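Local coordinates for protein mannose-specific lectin 3 chain 2 (Crocus vernus, PDB 3MEZ) that probably binds mannose and weakly agglutinates trypsin-treated rabbit erythrocytes, as one of two chain types of a heterotetrameric bulb-type lectin, at residues M15-S27 / M30-S42. Numbering follows the deposited sequence.
Sequences MYDNAQLATRDYS and MRDDCNLVLTKGS. Unlike the reference sequence in segment 15-27: M15 (reference Gln). Unlike the reference sequence in segment 30-42: S42 (reference Gly).
S27 and T39 form an antiparallel hydrogen-bonded pair, each backbone N donating to the other's O, with the S27 N to T39 O bond 3.0 Å long. Beside it, the Y26 ring crosses the aliphatic part of K40 at a slant, Y26 CE2 coming within 3.4 Å of K40 CG. The lysine runs on extended from a CG anti to its backbone N (chi1 -167°), then bends at its last torsion, bringing NZ to the syn side of the D25 carboxylate in a salt bridge of 2.9 Å to OD2. D25 O receives G41 N and water 3, which also joins S27 OG and T39 O.

At the far end, M30 packs in the interior. Both polar groups of its backbone bond to the 16-19 turn, M30 N donating to A19 O (3.2 Å) and M30 O accepting from N18 N (2.8 Å). M30 CG lies 3.3 Å from M15 O, and both methionines touch M61 of strand 60-63.

The solvent side, at D17, N18 and D32, is looser and polar. N18 bridges to D32 with both ends of its amide: OD1 takes D32 N from above the carbonyl plane, while ND2 reaches D32 OD2 in a straight bond (167°), meeting the carboxylate from above its plane. D17 and D32 carry like charges, and water 2 donates to both carboxylates, which probably eases their repulsion.

The contact thus combines the 26-30/36-40 hairpin, with the salt bridge at its open end, with the turn linking strands 14-16 and 20-23 of neighbouring sheets, an arrangement consistent with the beta-prism II fold of bulb-type mannose lectins.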
loop_
_atom_site.group_PDB
_atom_site.type_symbol
_atom_site.label_atom_id
_atom_site.label_comp_id
_atom_site.label_asym_id
_atom_site.label_seq_id
_atom_site.Cartn_x
_atom_site.Cartn_y
_atom_site.Cartn_z
ATOM N N MET B 15 5.986 4.738 1.109
ATOM C CA MET B 15 5.405 5.933 0.555
ATOM C C MET B 15 6.166 6.357 -0.694
ATOM O O MET B 15 7.359 6.329 -0.710
ATOM C CB MET B 15 5.435 7.059 1.562
ATOM C CG MET B 15 4.607 6.886 2.760
ATOM S SD MET B 15 4.495 8.384 3.768
ATOM C CE MET B 15 6.028 8.363 4.439
ATOM N N TYR B 16 5.448 6.721 -1.735
ATOM C CA TYR B 16 6.057 7.182 -2.947
ATOM C C TYR B 16 5.200 8.168 -3.735
ATOM O O TYR B 16 4.026 8.249 -3.544
ATOM C CB TYR B 16 6.493 6.002 -3.805
ATOM C CG TYR B 16 5.393 5.048 -4.134
ATOM C CD1 TYR B 16 5.148 3.962 -3.352
ATOM C CD2 TYR B 16 4.583 5.257 -5.206
ATOM C CE1 TYR B 16 4.160 3.117 -3.612
ATOM C CE2 TYR B 16 3.579 4.416 -5.488
ATOM C CZ TYR B 16 3.362 3.344 -4.699
ATOM O OH TYR B 16 2.360 2.535 -4.996
ATOM N N ASP B 17 5.837 8.930 -4.599
ATOM C CA ASP B 17 5.149 9.775 -5.522
ATOM C C ASP B 17 4.153 10.733 -4.873
ATOM O O ASP B 17 3.043 10.771 -5.253
ATOM C CB ASP B 17 4.450 8.923 -6.548
ATOM C CG ASP B 17 4.142 9.661 -7.799
ATOM O OD1 ASP B 17 4.715 10.692 -8.042
ATOM O OD2 ASP B 17 3.293 9.209 -8.505
ATOM N N ASN B 18 4.624 11.443 -3.862
ATOM C CA ASN B 18 3.904 12.494 -3.157
ATOM C C ASN B 18 2.913 12.033 -2.101
ATOM O O ASN B 18 2.225 12.813 -1.547
ATOM C CB ASN B 18 3.227 13.433 -4.107
ATOM C CG ASN B 18 4.161 14.010 -5.087
ATOM O OD1 ASN B 18 5.187 14.503 -4.737
ATOM N ND2 ASN B 18 3.799 13.962 -6.320
ATOM N N ALA B 19 2.934 10.757 -1.798
ATOM C CA ALA B 19 2.209 10.233 -0.670
ATOM C C ALA B 19 2.696 10.889 0.639
ATOM O O ALA B 19 3.803 11.257 0.737
ATOM C CB ALA B 19 2.384 8.805 -0.603
ATOM N N GLN B 20 1.811 11.055 1.602
ATOM C CA GLN B 20 2.146 11.726 2.826
ATOM C C GLN B 20 1.505 11.182 4.086
ATOM O O GLN B 20 0.533 10.474 4.048
ATOM C CB GLN B 20 1.832 13.210 2.730
ATOM C CG GLN B 20 0.380 13.521 2.677
ATOM C CD GLN B 20 0.060 15.004 2.580
ATOM O OE1 GLN B 20 0.577 15.709 1.769
ATOM N NE2 GLN B 20 -0.813 15.442 3.404
ATOM N N LEU B 21 2.112 11.563 5.194
ATOM C CA LEU B 21 1.494 11.571 6.488
ATOM C C LEU B 21 1.113 13.006 6.776
ATOM O O LEU B 21 1.767 13.894 6.328
ATOM C CB LEU B 21 2.415 11.088 7.570
ATOM C CG LEU B 21 3.092 9.740 7.494
ATOM C CD1 LEU B 21 3.939 9.471 8.643
ATOM C CD2 LEU B 21 2.139 8.636 7.280
ATOM N N ALA B 22 0.024 13.193 7.494
ATOM C CA ALA B 22 -0.513 14.484 7.810
ATOM C C ALA B 22 -1.125 14.529 9.191
ATOM O O ALA B 22 -1.790 13.621 9.567
ATOM C CB ALA B 22 -1.549 14.828 6.820
ATOM N N THR B 23 -0.906 15.618 9.913
ATOM C CA THR B 23 -1.681 15.988 11.079
ATOM C C THR B 23 -1.669 17.487 11.291
ATOM O O THR B 23 -0.660 18.102 11.161
ATOM C CB THR B 23 -1.240 15.259 12.343
ATOM O OG1 THR B 23 -2.133 15.554 13.406
ATOM C CG2 THR B 23 0.068 15.671 12.755
ATOM N N ARG B 24 -2.819 18.046 11.602
ATOM C CA ARG B 24 -2.979 19.483 11.708
ATOM C C ARG B 24 -2.461 20.108 10.424
ATOM O O ARG B 24 -2.858 19.706 9.409
ATOM C CB ARG B 24 -2.322 20.041 12.944
ATOM C CG ARG B 24 -2.787 19.375 14.180
ATOM C CD ARG B 24 -2.430 20.101 15.478
ATOM N NE ARG B 24 -3.006 19.486 16.655
ATOM C CZ ARG B 24 -2.752 19.850 17.897
ATOM N NH1 ARG B 24 -1.939 20.806 18.139
ATOM N NH2 ARG B 24 -3.315 19.252 18.889
ATOM N N ASP B 25 -1.572 21.086 10.524
ATOM C CA ASP B 25 -0.976 21.714 9.373
ATOM C C ASP B 25 0.359 21.127 8.945
ATOM O O ASP B 25 0.973 21.640 8.089
ATOM C CB ASP B 25 -0.909 23.242 9.512
ATOM C CG ASP B 25 -0.146 23.702 10.711
ATOM O OD1 ASP B 25 0.112 22.920 11.620
ATOM O OD2 ASP B 25 0.154 24.888 10.752
ATOM N N TYR B 26 0.762 20.037 9.570
ATOM C CA TYR B 26 1.984 19.309 9.267
ATOM C C TYR B 26 1.756 18.211 8.242
ATOM O O TYR B 26 0.769 17.565 8.249
ATOM C CB TYR B 26 2.586 18.673 10.514
ATOM C CG TYR B 26 2.940 19.608 11.622
ATOM C CD1 TYR B 26 2.166 19.693 12.737
ATOM C CD2 TYR B 26 4.047 20.401 11.555
ATOM C CE1 TYR B 26 2.484 20.533 13.735
ATOM C CE2 TYR B 26 4.373 21.237 12.548
ATOM C CZ TYR B 26 3.592 21.301 13.635
ATOM O OH TYR B 26 3.893 22.147 14.619
ATOM N N SER B 27 2.721 18.034 7.373
ATOM C CA SER B 27 2.797 16.885 6.505
ATOM C C SER B 27 4.215 16.333 6.324
ATOM O O SER B 27 5.149 17.062 6.283
ATOM C CB SER B 27 2.189 17.229 5.164
ATOM O OG SER B 27 2.863 18.275 4.542
ATOM N N MET B 30 6.830 12.153 0.808
ATOM C CA MET B 30 7.834 11.524 -0.013
ATOM C C MET B 30 7.569 12.006 -1.417
ATOM O O MET B 30 6.759 11.492 -2.120
ATOM C CB MET B 30 7.764 10.017 0.062
ATOM C CG MET B 30 8.782 9.315 -0.741
ATOM S SD MET B 30 10.458 9.591 -0.144
ATOM C CE MET B 30 11.232 10.307 -1.486
ATOM N N ARG B 31 8.280 13.045 -1.780
ATOM C CA ARG B 31 8.091 13.754 -3.016
ATOM C C ARG B 31 8.542 12.981 -4.244
ATOM O O ARG B 31 9.377 12.132 -4.165
ATOM C CB ARG B 31 8.793 15.111 -2.954
ATOM C CG ARG B 31 8.296 16.069 -1.903
ATOM C CD ARG B 31 9.009 17.412 -1.970
ATOM N NE ARG B 31 8.301 18.447 -1.231
ATOM C CZ ARG B 31 8.727 19.686 -1.014
ATOM N NH1 ARG B 31 9.870 20.093 -1.470
ATOM N NH2 ARG B 31 7.985 20.516 -0.355
ATOM N N ASP B 32 7.999 13.359 -5.387
ATOM C CA ASP B 32 8.320 12.746 -6.655
ATOM C C ASP B 32 9.737 13.069 -7.135
ATOM O O ASP B 32 10.135 12.603 -8.147
ATOM C CB ASP B 32 7.289 13.064 -7.735
ATOM C CG ASP B 32 7.096 14.536 -7.957
ATOM O OD1 ASP B 32 8.011 15.311 -7.745
ATOM O OD2 ASP B 32 6.011 14.933 -8.316
ATOM N N ASP B 33 10.435 13.921 -6.406
ATOM C CA ASP B 33 11.827 14.247 -6.676
ATOM C C ASP B 33 12.848 13.574 -5.776
ATOM O O ASP B 33 13.973 13.926 -5.813
ATOM C CB ASP B 33 12.049 15.739 -6.745
ATOM C CG ASP B 33 12.122 16.400 -5.396
ATOM O OD1 ASP B 33 11.887 15.751 -4.380
ATOM O OD2 ASP B 33 12.367 17.597 -5.366
ATOM N N CYS B 34 12.406 12.597 -4.999
ATOM C CA CYS B 34 13.230 11.775 -4.118
ATOM C C CYS B 34 13.584 12.405 -2.775
ATOM O O CYS B 34 14.316 11.836 -2.041
ATOM C CB CYS B 34 14.490 11.266 -4.815
ATOM S SG CYS B 34 15.195 9.761 -4.157
ATOM N N ASN B 35 13.020 13.565 -2.502
ATOM C CA ASN B 35 13.178 14.280 -1.248
ATOM C C ASN B 35 12.029 14.006 -0.278
ATOM O O ASN B 35 10.890 14.114 -0.632
ATOM C CB ASN B 35 13.335 15.792 -1.505
ATOM C CG ASN B 35 14.036 16.536 -0.364
ATOM O OD1 ASN B 35 14.621 15.952 0.489
ATOM N ND2 ASN B 35 13.955 17.837 -0.379
ATOM N N LEU B 36 12.376 13.670 0.946
ATOM C CA LEU B 36 11.412 13.435 1.997
ATOM C C LEU B 36 11.331 14.692 2.808
ATOM O O LEU B 36 12.281 15.086 3.389
ATOM C CB LEU B 36 11.917 12.353 2.913
ATOM C CG LEU B 36 11.036 11.380 3.681
ATOM C CD1 LEU B 36 11.542 11.054 5.027
ATOM C CD2 LEU B 36 9.561 11.669 3.675
ATOM N N VAL B 37 10.184 15.307 2.840
ATOM C CA VAL B 37 10.067 16.617 3.411
ATOM C C VAL B 37 8.995 16.737 4.477
ATOM O O VAL B 37 7.895 16.354 4.281
ATOM C CB VAL B 37 9.799 17.669 2.320
ATOM C CG1 VAL B 37 9.716 19.059 2.901
ATOM C CG2 VAL B 37 10.853 17.613 1.274
ATOM N N LEU B 38 9.338 17.331 5.593
ATOM C CA LEU B 38 8.380 17.590 6.607
ATOM C C LEU B 38 8.096 19.088 6.700
ATOM O O LEU B 38 8.951 19.859 6.980
ATOM C CB LEU B 38 8.903 17.012 7.884
ATOM C CG LEU B 38 8.341 17.362 9.216
ATOM C CD1 LEU B 38 7.020 17.950 9.099
ATOM C CD2 LEU B 38 8.329 16.212 10.085
ATOM N N THR B 39 6.862 19.467 6.446
ATOM C CA THR B 39 6.506 20.858 6.364
ATOM C C THR B 39 5.312 21.250 7.192
ATOM O O THR B 39 4.508 20.451 7.496
ATOM C CB THR B 39 6.194 21.270 4.978
ATOM O OG1 THR B 39 5.193 20.428 4.460
ATOM C CG2 THR B 39 7.373 21.180 4.144
ATOM N N LYS B 40 5.233 22.539 7.479
ATOM C CA LYS B 40 4.192 23.144 8.257
ATOM C C LYS B 40 3.524 24.264 7.486
ATOM O O LYS B 40 4.185 25.064 6.853
ATOM C CB LYS B 40 4.757 23.637 9.581
ATOM C CG LYS B 40 3.746 24.021 10.612
ATOM C CD LYS B 40 4.310 24.956 11.614
ATOM C CE LYS B 40 3.410 25.166 12.791
ATOM N NZ LYS B 40 2.214 25.949 12.510
ATOM N N GLY B 41 2.197 24.299 7.536
ATOM C CA GLY B 41 1.401 25.297 6.855
ATOM C C GLY B 41 1.137 25.041 5.399
ATOM O O GLY B 41 1.723 25.633 4.551
ATOM N N SER B 42 0.213 24.142 5.118
ATOM C CA SER B 42 0.024 23.594 3.776
ATOM C C SER B 42 1.111 23.892 2.755
ATOM O O SER B 42 0.856 24.604 1.797
ATOM C CB SER B 42 -1.397 23.720 3.161
ATOM O OG SER B 42 -2.109 24.850 3.559
HETATM O O HOH W 1 8.639 9.418 -4.588
HETATM O O HOH W 2 4.172 12.661 -9.583
HETATM O O HOH W 3 2.036 20.934 5.774
#